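Local coordinates for protein 4-hydroxy-3-methylbut-2-enyl diphosphate reductase (Aquifex aeolicus, PDB 3DNF) that reduces (E)-4-hydroxy-3-methylbut-2-enyl diphosphate to a mixture of isopentenyl and dimethylallyl diphosphates with an iron-sulfur cluster, ending the non-mevalonate route to isoprenoid precursors, at residues A10-F14 with G15-A19; R18-K21 with L22-S26; K204-A207 with P208-D211. All blocks are in the same frame, centred on the assembly; numbering follows the deposited sequence.

Interaction 1. Residues A10-F14 with G15-A19; sequences AGFCF and GVKRA. With F3S (Fe3-s4 cluster), chain E.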
ATOM      1  N   ALA B  10      -2.655 -28.495  11.367  1.00 29.89           N
ATOM      2  CA  ALA B  10      -3.719 -29.250  10.689  1.00 29.56           C
ATOM      3  C   ALA B  10      -5.076 -28.927  11.346  1.00 30.14           C
ATOM      4  O   ALA B  10      -5.192 -28.918  12.581  1.00 29.90           O
ATOM      5  CB  ALA B  10      -3.443 -30.764  10.718  1.00 29.11           C
ATOM      6  N   GLY B  11      -6.073 -28.598  10.531  1.00 29.68           N
ATOM      7  CA  GLY B  11      -7.439 -28.496  11.027  1.00 29.46           C
ATOM      8  C   GLY B  11      -7.792 -27.109  11.490  1.00 30.52           C
ATOM      9  O   GLY B  11      -7.308 -26.114  10.922  1.00 30.05           O
ATOM     10  N   PHE B  12      -8.652 -27.049  12.527  1.00 29.47           N
ATOM     11  CA  PHE B  12      -9.265 -25.796  13.006  1.00 29.26           C
ATOM     12  C   PHE B  12      -8.198 -24.798  13.428  1.00 27.88           C
ATOM     13  O   PHE B  12      -7.214 -25.144  14.089  1.00 27.89           O
ATOM     14  CB  PHE B  12     -10.141 -26.011  14.277  1.00 28.98           C
ATOM     15  CG  PHE B  12     -11.425 -26.781  14.069  1.00 28.19           C
ATOM     16  CD1 PHE B  12     -11.908 -27.094  12.804  1.00 29.60           C
ATOM     17  CD2 PHE B  12     -12.178 -27.162  15.191  1.00 29.29           C
ATOM     18  CE1 PHE B  12     -13.107 -27.796  12.649  1.00 31.62           C
ATOM     19  CE2 PHE B  12     -13.368 -27.853  15.054  1.00 26.70           C
ATOM     20  CZ  PHE B  12     -13.834 -28.170  13.778  1.00 29.53           C
ATOM     21  N   CYS B  13      -8.428 -23.551  13.066  1.00 28.17           N
ATOM     22  CA  CYS B  13      -7.646 -22.440  13.579  1.00 28.28           C
ATOM     23  C   CYS B  13      -7.984 -22.170  15.046  1.00 29.65           C
ATOM     24  O   CYS B  13      -8.979 -22.669  15.601  1.00 28.82           O
ATOM     25  CB  CYS B  13      -7.976 -21.200  12.788  1.00 28.04           C
ATOM     26  SG  CYS B  13      -9.708 -20.881  12.962  1.00 26.70           S
ATOM     27  N   PHE B  14      -7.178 -21.316  15.653  1.00 31.47           N
ATOM     28  CA  PHE B  14      -7.378 -20.931  17.043  1.00 32.59           C
ATOM     29  C   PHE B  14      -8.825 -20.505  17.375  1.00 31.78           C
ATOM     30  O   PHE B  14      -9.444 -21.013  18.323  1.00 30.94           O
ATOM     31  CB  PHE B  14      -6.419 -19.795  17.369  1.00 35.04           C
ATOM     32  CG  PHE B  14      -6.715 -19.131  18.673  1.00 38.11           C
ATOM     33  CD1 PHE B  14      -6.342 -19.729  19.866  1.00 41.69           C
ATOM     34  CD2 PHE B  14      -7.389 -17.908  18.700  1.00 41.03           C
ATOM     35  CE1 PHE B  14      -6.639 -19.110  21.091  1.00 43.18           C
ATOM     36  CE2 PHE B  14      -7.691 -17.276  19.904  1.00 43.12           C
ATOM     37  CZ  PHE B  14      -7.333 -17.868  21.096  1.00 41.16           C
ATOM     38  N   GLY B  15      -9.367 -19.580  16.595  1.00 31.19           N
ATOM     39  CA  GLY B  15     -10.700 -19.039  16.841  1.00 30.57           C
ATOM     40  C   GLY B  15     -11.798 -20.070  16.744  1.00 31.92           C
ATOM     41  O   GLY B  15     -12.713 -20.061  17.526  1.00 30.86           O
ATOM     42  N   VAL B  16     -11.728 -20.970  15.772  1.00 31.15           N
ATOM     43  CA  VAL B  16     -12.807 -21.960  15.632  1.00 32.12           C
ATOM     44  C   VAL B  16     -12.721 -23.010  16.765  1.00 32.29           C
ATOM     45  O   VAL B  16     -13.735 -23.424  17.325  1.00 31.52           O
ATOM     46  CB  VAL B  16     -12.804 -22.599  14.216  1.00 31.00           C
ATOM     47  CG1 VAL B  16     -13.655 -23.860  14.172  1.00 35.63           C
ATOM     48  CG2 VAL B  16     -13.282 -21.575  13.191  1.00 32.74           C
ATOM     49  N   LYS B  17     -11.506 -23.435  17.075  1.00 31.99           N
ATOM     50  CA  LYS B  17     -11.261 -24.337  18.188  1.00 32.40           C
ATOM     51  C   LYS B  17     -11.863 -23.733  19.458  1.00 31.35           C
ATOM     52  O   LYS B  17     -12.567 -24.407  20.185  1.00 31.21           O
ATOM     53  CB  LYS B  17      -9.749 -24.519  18.398  1.00 33.01           C
ATOM     54  CG  LYS B  17      -9.100 -25.598  17.603  1.00 36.77           C
ATOM     55  CD  LYS B  17      -7.702 -25.840  18.158  1.00 41.38           C
ATOM     56  CE  LYS B  17      -7.286 -27.301  18.018  1.00 45.83           C
ATOM     57  NZ  LYS B  17      -6.181 -27.469  17.041  1.00 47.28           N
ATOM     58  N   ARG B  18     -11.584 -22.460  19.689  1.00 30.80           N
ATOM     59  CA  ARG B  18     -12.074 -21.720  20.860  1.00 30.73           C
ATOM     60  C   ARG B  18     -13.613 -21.646  20.854  1.00 30.49           C
ATOM     61  O   ARG B  18     -14.248 -21.903  21.894  1.00 30.31           O
ATOM     62  CB  ARG B  18     -11.472 -20.311  20.859  1.00 31.69           C
ATOM     63  CG  ARG B  18     -12.061 -19.367  21.870  1.00 32.94           C
ATOM     64  CD  ARG B  18     -11.285 -18.058  21.873  1.00 37.21           C
ATOM     65  NE  ARG B  18     -11.824 -17.142  22.882  1.00 39.16           N
ATOM     66  CZ  ARG B  18     -12.849 -16.313  22.689  1.00 37.57           C
ATOM     67  NH1 ARG B  18     -13.491 -16.288  21.528  1.00 38.23           N
ATOM     68  NH2 ARG B  18     -13.219 -15.509  23.687  1.00 39.25           N
ATOM     69  N   ALA B  19     -14.207 -21.320  19.697  1.00 29.49           N
ATOM     70  CA  ALA B  19     -15.691 -21.272  19.574  1.00 30.48           C
ATOM     71  C   ALA B  19     -16.335 -22.624  19.924  1.00 30.61           C
ATOM     72  O   ALA B  19     -17.343 -22.673  20.660  1.00 30.00           O
ATOM     73  CB  ALA B  19     -16.121 -20.797  18.205  1.00 31.18           C
TER
HETATM   74 FE1  F3S E3302      -7.872 -16.664  12.165  1.00 28.55          FE
HETATM   75 FE3  F3S E3302      -9.766 -16.375  14.083  1.00 24.46          FE
HETATM   76 FE4  F3S E3302      -9.525 -18.367  12.652  1.00 33.47          FE
HETATM   77  S1  F3S E3302      -9.220 -14.877  12.459  1.00 25.24           S
HETATM   78  S2  F3S E3302      -8.537 -18.301  10.719  1.00 37.10           S
HETATM   79  S3  F3S E3302      -8.019 -17.840  14.119  1.00 27.28           S
HETATM   80  S4  F3S E3302     -11.451 -17.834  13.521  1.00 27.71           S

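Interaction 2. Residues R18-K21 with L22-S26; sequences RAVK and LAEES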
ATOM      1  N   ARG B  18     -11.584 -22.460  19.689  1.00 30.80           N
ATOM      2  CA  ARG B  18     -12.074 -21.720  20.860  1.00 30.73           C
ATOM      3  C   ARG B  18     -13.613 -21.646  20.854  1.00 30.49           C
ATOM      4  O   ARG B  18     -14.248 -21.903  21.894  1.00 30.31           O
ATOM      5  CB  ARG B  18     -11.472 -20.311  20.859  1.00 31.69           C
ATOM      6  CG  ARG B  18     -12.061 -19.367  21.870  1.00 32.94           C
ATOM      7  CD  ARG B  18     -11.285 -18.058  21.873  1.00 37.21           C
ATOM      8  NE  ARG B  18     -11.824 -17.142  22.882  1.00 39.16           N
ATOM      9  CZ  ARG B  18     -12.849 -16.313  22.689  1.00 37.57           C
ATOM     10  NH1 ARG B  18     -13.491 -16.288  21.528  1.00 38.23           N
ATOM     11  NH2 ARG B  18     -13.219 -15.509  23.687  1.00 39.25           N
ATOM     12  N   ALA B  19     -14.207 -21.320  19.697  1.00 29.49           N
ATOM     13  CA  ALA B  19     -15.691 -21.272  19.574  1.00 30.48           C
ATOM     14  C   ALA B  19     -16.335 -22.624  19.924  1.00 30.61           C
ATOM     15  O   ALA B  19     -17.343 -22.673  20.660  1.00 30.00           O
ATOM     16  CB  ALA B  19     -16.121 -20.797  18.205  1.00 31.18           C
ATOM     17  N   VAL B  20     -15.745 -23.709  19.401  1.00 30.59           N
ATOM     18  CA  VAL B  20     -16.259 -25.086  19.647  1.00 31.24           C
ATOM     19  C   VAL B  20     -16.237 -25.401  21.139  1.00 31.26           C
ATOM     20  O   VAL B  20     -17.229 -25.923  21.674  1.00 29.85           O
ATOM     21  CB  VAL B  20     -15.541 -26.145  18.776  1.00 32.30           C
ATOM     22  CG1 VAL B  20     -15.854 -27.570  19.206  1.00 32.58           C
ATOM     23  CG2 VAL B  20     -15.956 -25.964  17.351  1.00 31.50           C
ATOM     24  N   LYS B  21     -15.119 -25.056  21.765  1.00 30.28           N
ATOM     25  CA  LYS B  21     -14.914 -25.320  23.182  0.50 30.15           C
ATOM     26  C   LYS B  21     -15.864 -24.475  24.029  1.00 29.76           C
ATOM     27  O   LYS B  21     -16.448 -24.980  24.979  1.00 29.71           O
ATOM     28  CB  LYS B  21     -13.450 -25.120  23.593  0.50 30.42           C
ATOM     29  CG  LYS B  21     -13.144 -25.762  24.941  0.50 31.36           C
ATOM     30  CD  LYS B  21     -11.754 -26.372  25.000  0.50 33.69           C
ATOM     31  CE  LYS B  21     -11.633 -27.343  26.187  0.50 35.59           C
ATOM     32  NZ  LYS B  21     -12.556 -28.515  26.077  0.50 37.26           N
ATOM     33  N   LEU B  22     -16.083 -23.211  23.655  1.00 29.24           N
ATOM     34  CA  LEU B  22     -17.040 -22.370  24.373  1.00 29.18           C
ATOM     35  C   LEU B  22     -18.448 -22.937  24.245  1.00 29.72           C
ATOM     36  O   LEU B  22     -19.247 -22.879  25.169  1.00 29.48           O
ATOM     37  CB  LEU B  22     -17.032 -20.927  23.814  1.00 28.48           C
ATOM     38  CG  LEU B  22     -15.794 -20.094  24.186  1.00 29.77           C
ATOM     39  CD1 LEU B  22     -15.836 -18.755  23.502  1.00 32.61           C
ATOM     40  CD2 LEU B  22     -15.649 -19.884  25.714  1.00 34.66           C
ATOM     41  N   ALA B  23     -18.763 -23.463  23.072  1.00 27.23           N
ATOM     42  CA  ALA B  23     -20.085 -24.044  22.807  1.00 28.32           C
ATOM     43  C   ALA B  23     -20.281 -25.268  23.708  1.00 29.53           C
ATOM     44  O   ALA B  23     -21.307 -25.412  24.382  1.00 30.32           O
ATOM     45  CB  ALA B  23     -20.166 -24.454  21.327  1.00 27.79           C
ATOM     46  N   GLU B  24     -19.276 -26.126  23.742  1.00 29.44           N
ATOM     47  CA  GLU B  24     -19.371 -27.340  24.546  1.00 30.72           C
ATOM     48  C   GLU B  24     -19.485 -26.970  26.023  1.00 29.89           C
ATOM     49  O   GLU B  24     -20.340 -27.543  26.774  1.00 31.64           O
ATOM     50  CB  GLU B  24     -18.186 -28.241  24.254  1.00 30.41           C
ATOM     51  CG  GLU B  24     -18.214 -28.885  22.845  1.00 31.75           C
ATOM     52  CD  GLU B  24     -16.867 -29.568  22.513  1.00 33.83           C
ATOM     53  OE1 GLU B  24     -15.874 -29.396  23.269  1.00 39.14           O
ATOM     54  OE2 GLU B  24     -16.771 -30.244  21.465  1.00 36.95           O
ATOM     55  N   GLU B  25     -18.665 -26.018  26.449  1.00 29.79           N
ATOM     56  CA  GLU B  25     -18.656 -25.648  27.875  0.50 30.20           C
ATOM     57  C   GLU B  25     -19.966 -24.992  28.330  1.00 30.23           C
ATOM     58  O   GLU B  25     -20.353 -25.142  29.506  1.00 29.62           O
ATOM     59  CB  GLU B  25     -17.428 -24.807  28.252  0.50 30.66           C
ATOM     60  CG  GLU B  25     -16.131 -25.636  28.378  0.50 33.52           C
ATOM     61  CD  GLU B  25     -15.643 -25.871  29.824  0.50 37.05           C
ATOM     62  OE1 GLU B  25     -16.459 -26.011  30.767  0.50 38.81           O
ATOM     63  OE2 GLU B  25     -14.404 -25.944  30.009  0.50 40.03           O
ATOM     64  N   SER B  26     -20.649 -24.302  27.433  1.00 30.03           N
ATOM     65  CA  SER B  26     -21.934 -23.613  27.778  1.00 29.71           C
ATOM     66  C   SER B  26     -23.031 -24.557  28.224  1.00 29.51           C
ATOM     67  O   SER B  26     -23.963 -24.145  28.911  1.00 29.47           O
ATOM     68  CB  SER B  26     -22.479 -22.744  26.646  1.00 29.87           C
ATOM     69  OG  SER B  26     -22.939 -23.506  25.530  1.00 30.22           O
TER
HETATM   70  O   HOH W   1     -15.534 -29.156  25.943  1.00 46.10           O

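Interaction 3. Residues K204-A207 with P208-D211; sequences KKLA and PEVD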
ATOM      1  N   LYS B 204       4.033 -27.483   3.386  1.00 33.77           N
ATOM      2  CA  LYS B 204       5.238 -27.275   2.569  1.00 33.80           C
ATOM      3  C   LYS B 204       6.473 -27.962   3.151  1.00 33.77           C
ATOM      4  O   LYS B 204       7.234 -28.590   2.416  1.00 33.76           O
ATOM      5  CB  LYS B 204       5.535 -25.786   2.374  1.00 34.05           C
ATOM      6  CG  LYS B 204       4.702 -25.100   1.310  1.00 34.70           C
ATOM      7  CD  LYS B 204       5.549 -24.128   0.489  1.00 37.30           C
ATOM      8  CE  LYS B 204       4.697 -23.267  -0.444  1.00 37.99           C
ATOM      9  NZ  LYS B 204       3.864 -22.287   0.303  1.00 38.38           N
ATOM     10  N   LYS B 205       6.664 -27.832   4.461  1.00 33.52           N
ATOM     11  CA  LYS B 205       7.816 -28.423   5.131  1.00 33.38           C
ATOM     12  C   LYS B 205       7.686 -29.942   5.285  1.00 32.95           C
ATOM     13  O   LYS B 205       8.678 -30.671   5.164  1.00 32.85           O
ATOM     14  CB  LYS B 205       8.055 -27.768   6.495  1.00 33.47           C
ATOM     15  CG  LYS B 205       8.531 -26.317   6.430  1.00 33.94           C
ATOM     16  CD  LYS B 205       9.040 -25.802   7.790  1.00 34.20           C
ATOM     17  CE  LYS B 205       7.976 -25.865   8.909  1.00 35.31           C
ATOM     18  NZ  LYS B 205       6.884 -24.835   8.831  1.00 37.53           N
ATOM     19  N   LEU B 206       6.471 -30.422   5.537  1.00 32.33           N
ATOM     20  CA  LEU B 206       6.267 -31.849   5.764  1.00 31.94           C
ATOM     21  C   LEU B 206       6.247 -32.669   4.468  1.00 32.04           C
ATOM     22  O   LEU B 206       6.804 -33.778   4.421  1.00 31.93           O
ATOM     23  CB  LEU B 206       5.014 -32.107   6.613  1.00 31.77           C
ATOM     24  CG  LEU B 206       4.864 -33.512   7.222  1.00 31.78           C
ATOM     25  CD1 LEU B 206       6.083 -33.919   8.054  1.00 30.11           C
ATOM     26  CD2 LEU B 206       3.585 -33.645   8.050  1.00 30.94           C
ATOM     27  N   ALA B 207       5.641 -32.113   3.418  1.00 32.02           N
ATOM     28  CA  ALA B 207       5.458 -32.827   2.139  1.00 32.03           C
ATOM     29  C   ALA B 207       6.664 -33.653   1.623  1.00 31.91           C
ATOM     30  O   ALA B 207       6.517 -34.849   1.384  1.00 31.94           O
ATOM     31  CB  ALA B 207       4.919 -31.893   1.046  1.00 32.24           C
ATOM     32  N   PRO B 208       7.848 -33.025   1.447  1.00 31.97           N
ATOM     33  CA  PRO B 208       8.985 -33.788   0.897  1.00 31.71           C
ATOM     34  C   PRO B 208       9.687 -34.705   1.913  1.00 31.62           C
ATOM     35  O   PRO B 208      10.546 -35.505   1.540  1.00 31.89           O
ATOM     36  CB  PRO B 208       9.947 -32.687   0.408  1.00 31.74           C
ATOM     37  CG  PRO B 208       9.209 -31.366   0.610  1.00 31.49           C
ATOM     38  CD  PRO B 208       8.227 -31.624   1.697  1.00 32.15           C
ATOM     39  N   GLU B 209       9.294 -34.595   3.175  1.00 31.65           N
ATOM     40  CA  GLU B 209       9.956 -35.245   4.298  1.00 31.76           C
ATOM     41  C   GLU B 209       9.245 -36.552   4.690  1.00 31.40           C
ATOM     42  O   GLU B 209       9.575 -37.169   5.706  1.00 31.40           O
ATOM     43  CB  GLU B 209       9.948 -34.258   5.469  1.00 31.93           C
ATOM     44  CG  GLU B 209      11.051 -34.394   6.498  1.00 32.70           C
ATOM     45  CD  GLU B 209      11.024 -33.262   7.529  1.00 32.66           C
ATOM     46  OE1 GLU B 209      12.120 -32.781   7.901  1.00 34.62           O
ATOM     47  OE2 GLU B 209       9.916 -32.852   7.961  1.00 35.07           O
ATOM     48  N   VAL B 210       8.264 -36.956   3.878  1.00 31.04           N
ATOM     49  CA  VAL B 210       7.463 -38.173   4.096  1.00 30.67           C
ATOM     50  C   VAL B 210       7.212 -38.896   2.765  1.00 30.63           C
ATOM     51  O   VAL B 210       7.365 -38.307   1.693  1.00 30.52           O
ATOM     52  CB  VAL B 210       6.077 -37.888   4.796  1.00 30.77           C
ATOM     53  CG1 VAL B 210       6.247 -37.286   6.197  1.00 30.69           C
ATOM     54  CG2 VAL B 210       5.174 -37.000   3.928  1.00 29.81           C
ATOM     55  N   ASP B 211       6.818 -40.166   2.836  1.00 30.63           N
ATOM     56  CA  ASP B 211       6.500 -40.939   1.635  1.00 30.62           C
ATOM     57  C   ASP B 211       5.136 -40.602   1.035  1.00 30.68           C
ATOM     58  O   ASP B 211       5.019 -40.404  -0.175  1.00 30.96           O
ATOM     59  CB  ASP B 211       6.615 -42.437   1.908  1.00 30.83           C
ATOM     60  CG  ASP B 211       8.091 -42.863   2.073  1.00 30.88           C
ATOM     61  OD1 ASP B 211       8.909 -42.486   1.033  1.00 30.70           O
ATOM     62  OD2 ASP B 211       8.443 -43.565   3.241  1.00 32.30           O
TER

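Interaction 1. Residues A10-F14 with G15-A19
SG of C13 stands between its own backbone N and carbonyl carbon (chi1 60°), a rotamer that aims the sulfur both at the cluster and at V16 N in the opening turn of helix 14-26. From there SG binds FE4 of the Fe3-S4 cluster at 2.5 Å and accepts the N-H of V16 (C13 SG to V16 N 3.5 Å), a capping bond from the N-cap residue. V16 CG2 packs beside the same sulfur, at 3.6 Å from C13 SG, while V16 CG1, anti to its backbone N (chi1 165°), lies over one face of the F12 ring, 3.8 Å from the centroid and 15° off the normal: a CH-pi contact. K17 CG approaches the ring near its edge and touches F12 CB. The backbone bond from K17 N to C13 O, 3.0 Å, closes the turn. G15 stands against the cluster, its N 3.3 Å from S3, and a CB there would run into S4. R199 and A195 of helix 195-206 touch C13 as well. Because this iron ligand also receives an N-H at the positive end of a helix dipole, part of the charge on its sulfur is probably offset.

Interaction 2. Residues R18-K21 with L22-S26
A water donates to E24 OE1 at 2.7 Å, the shortest sound polar bond around the side chain that E24 lays against V20. R49 of helix 44-53 takes the other oxygen, OE2, in a salt bridge. The same water accepts from K21 NZ at 3.0 Å, but this holds for one of two modelled lysine conformers, so the link to K21 is doubtful; in that conformer K21 NZ and E24 OE1 are 4.4 Å apart, too far for a direct salt bridge. E24 CG sits anti to its carbonyl carbon (chi1 -70°) and the chain runs extended beyond it, which carries the carboxylate back along the helix and across V20, where E24 OE2 comes to 3.6 Å from V20 CG1. Replacing E24 by alanine is likely to leave R49 without its acidic mate and the water without its acceptor, and to remove the acid's contact with V20 CG1.

Both segments belong to helix 14-26, which leads away from the iron-sulfur site, and their packing follows the i to i+4 spacing of an alpha-helix: successive N-H groups from L22 to E25 bond to the carbonyls of R18 to K21, the one from E24 N to V20 O measuring 2.9 Å with an N-H...O angle of 158°. The same spacing sets L22 against R18. L22 CD1 lies 3.9 Å above the guanidinium plane, over its centre, so the arginine presents a flat face to a methyl group. The inward side of the helix carries A19, which packs on A94, and A23, which rests on I70 of strand 68-71. Further on, the hydroxyl of S26 turns back along the helix and S26 OG donates to A23 O at 2.8 Å.

Interaction 3. Residues K204-A207 with P208-D211
L206 meets V210 through one methyl each, CD1 against CG1 at 3.8 Å, the two side chains crossing at a slant. The leucine bond from CA to CB points away from the residues that follow; with CG set opposite the backbone N (chi1 -165°) and chi2 at 55°, CD1 nevertheless comes round to the valine. On the other side, V210 holds CG1 anti to its carbonyl carbon and CG2 between the backbone N and that carbon (chi1 -62°). This divides the methyls: CG1 takes the leucine, whereas CG2 lies against the backbone at 3.6 Å from A207 O. Both L206 and V210 also reach I5 of strand 3-6, so the pair faces the sheet.

The setting is the C-terminal end of helix 195-206, where the chain leaves the helix and turns toward strand 212-216, a helix-to-strand connection of an open alpha/beta lobe. P208 has no N-H to offer K204 O, and its ring carbon CD lies 3.3 Å from K204 O where a helical donor would otherwise come. Beyond the proline, E209 N bonds to L206 O at 2.9 Å, an i to i+3 bond whose donor stands well above the carbonyl plane. Proline also crowds its predecessor: A207 CB and P208 CD are 3.4 Å apart, closer than usual for two carbons.

The side chain of E209 is extended and swings its carboxylate back beside the helix end, roughly at right angles to L206, with E209 OE2 4.0 Å from L206 CD1. A207, meanwhile, packs on S231 and L234 of helix 222-234, and N235 donates to its carbonyl oxygen.

How the interactions relate
Interactions 1 and 2 share helix 14-26, R18 and A19 serving both, and they touch where F12 CE2 lies 3.9 Å from V20 CG2. Interaction 1 is at the helix start, near the middle of the chain, and its chemistry is metal ligation, sulfur capping and CH-pi packing; interaction 2, farther out, relies on helical backbone bonds, a water-bound glutamate and a charged link to helix 44-53. Interaction 3 has its centre about 23 Å from that of interaction 1 and about 33 Å from that of interaction 2. It lies at the C-terminal end of helix 195-206, whose first part touches C13, and uses proline and aliphatic packing. All three mix buried with exposed residues.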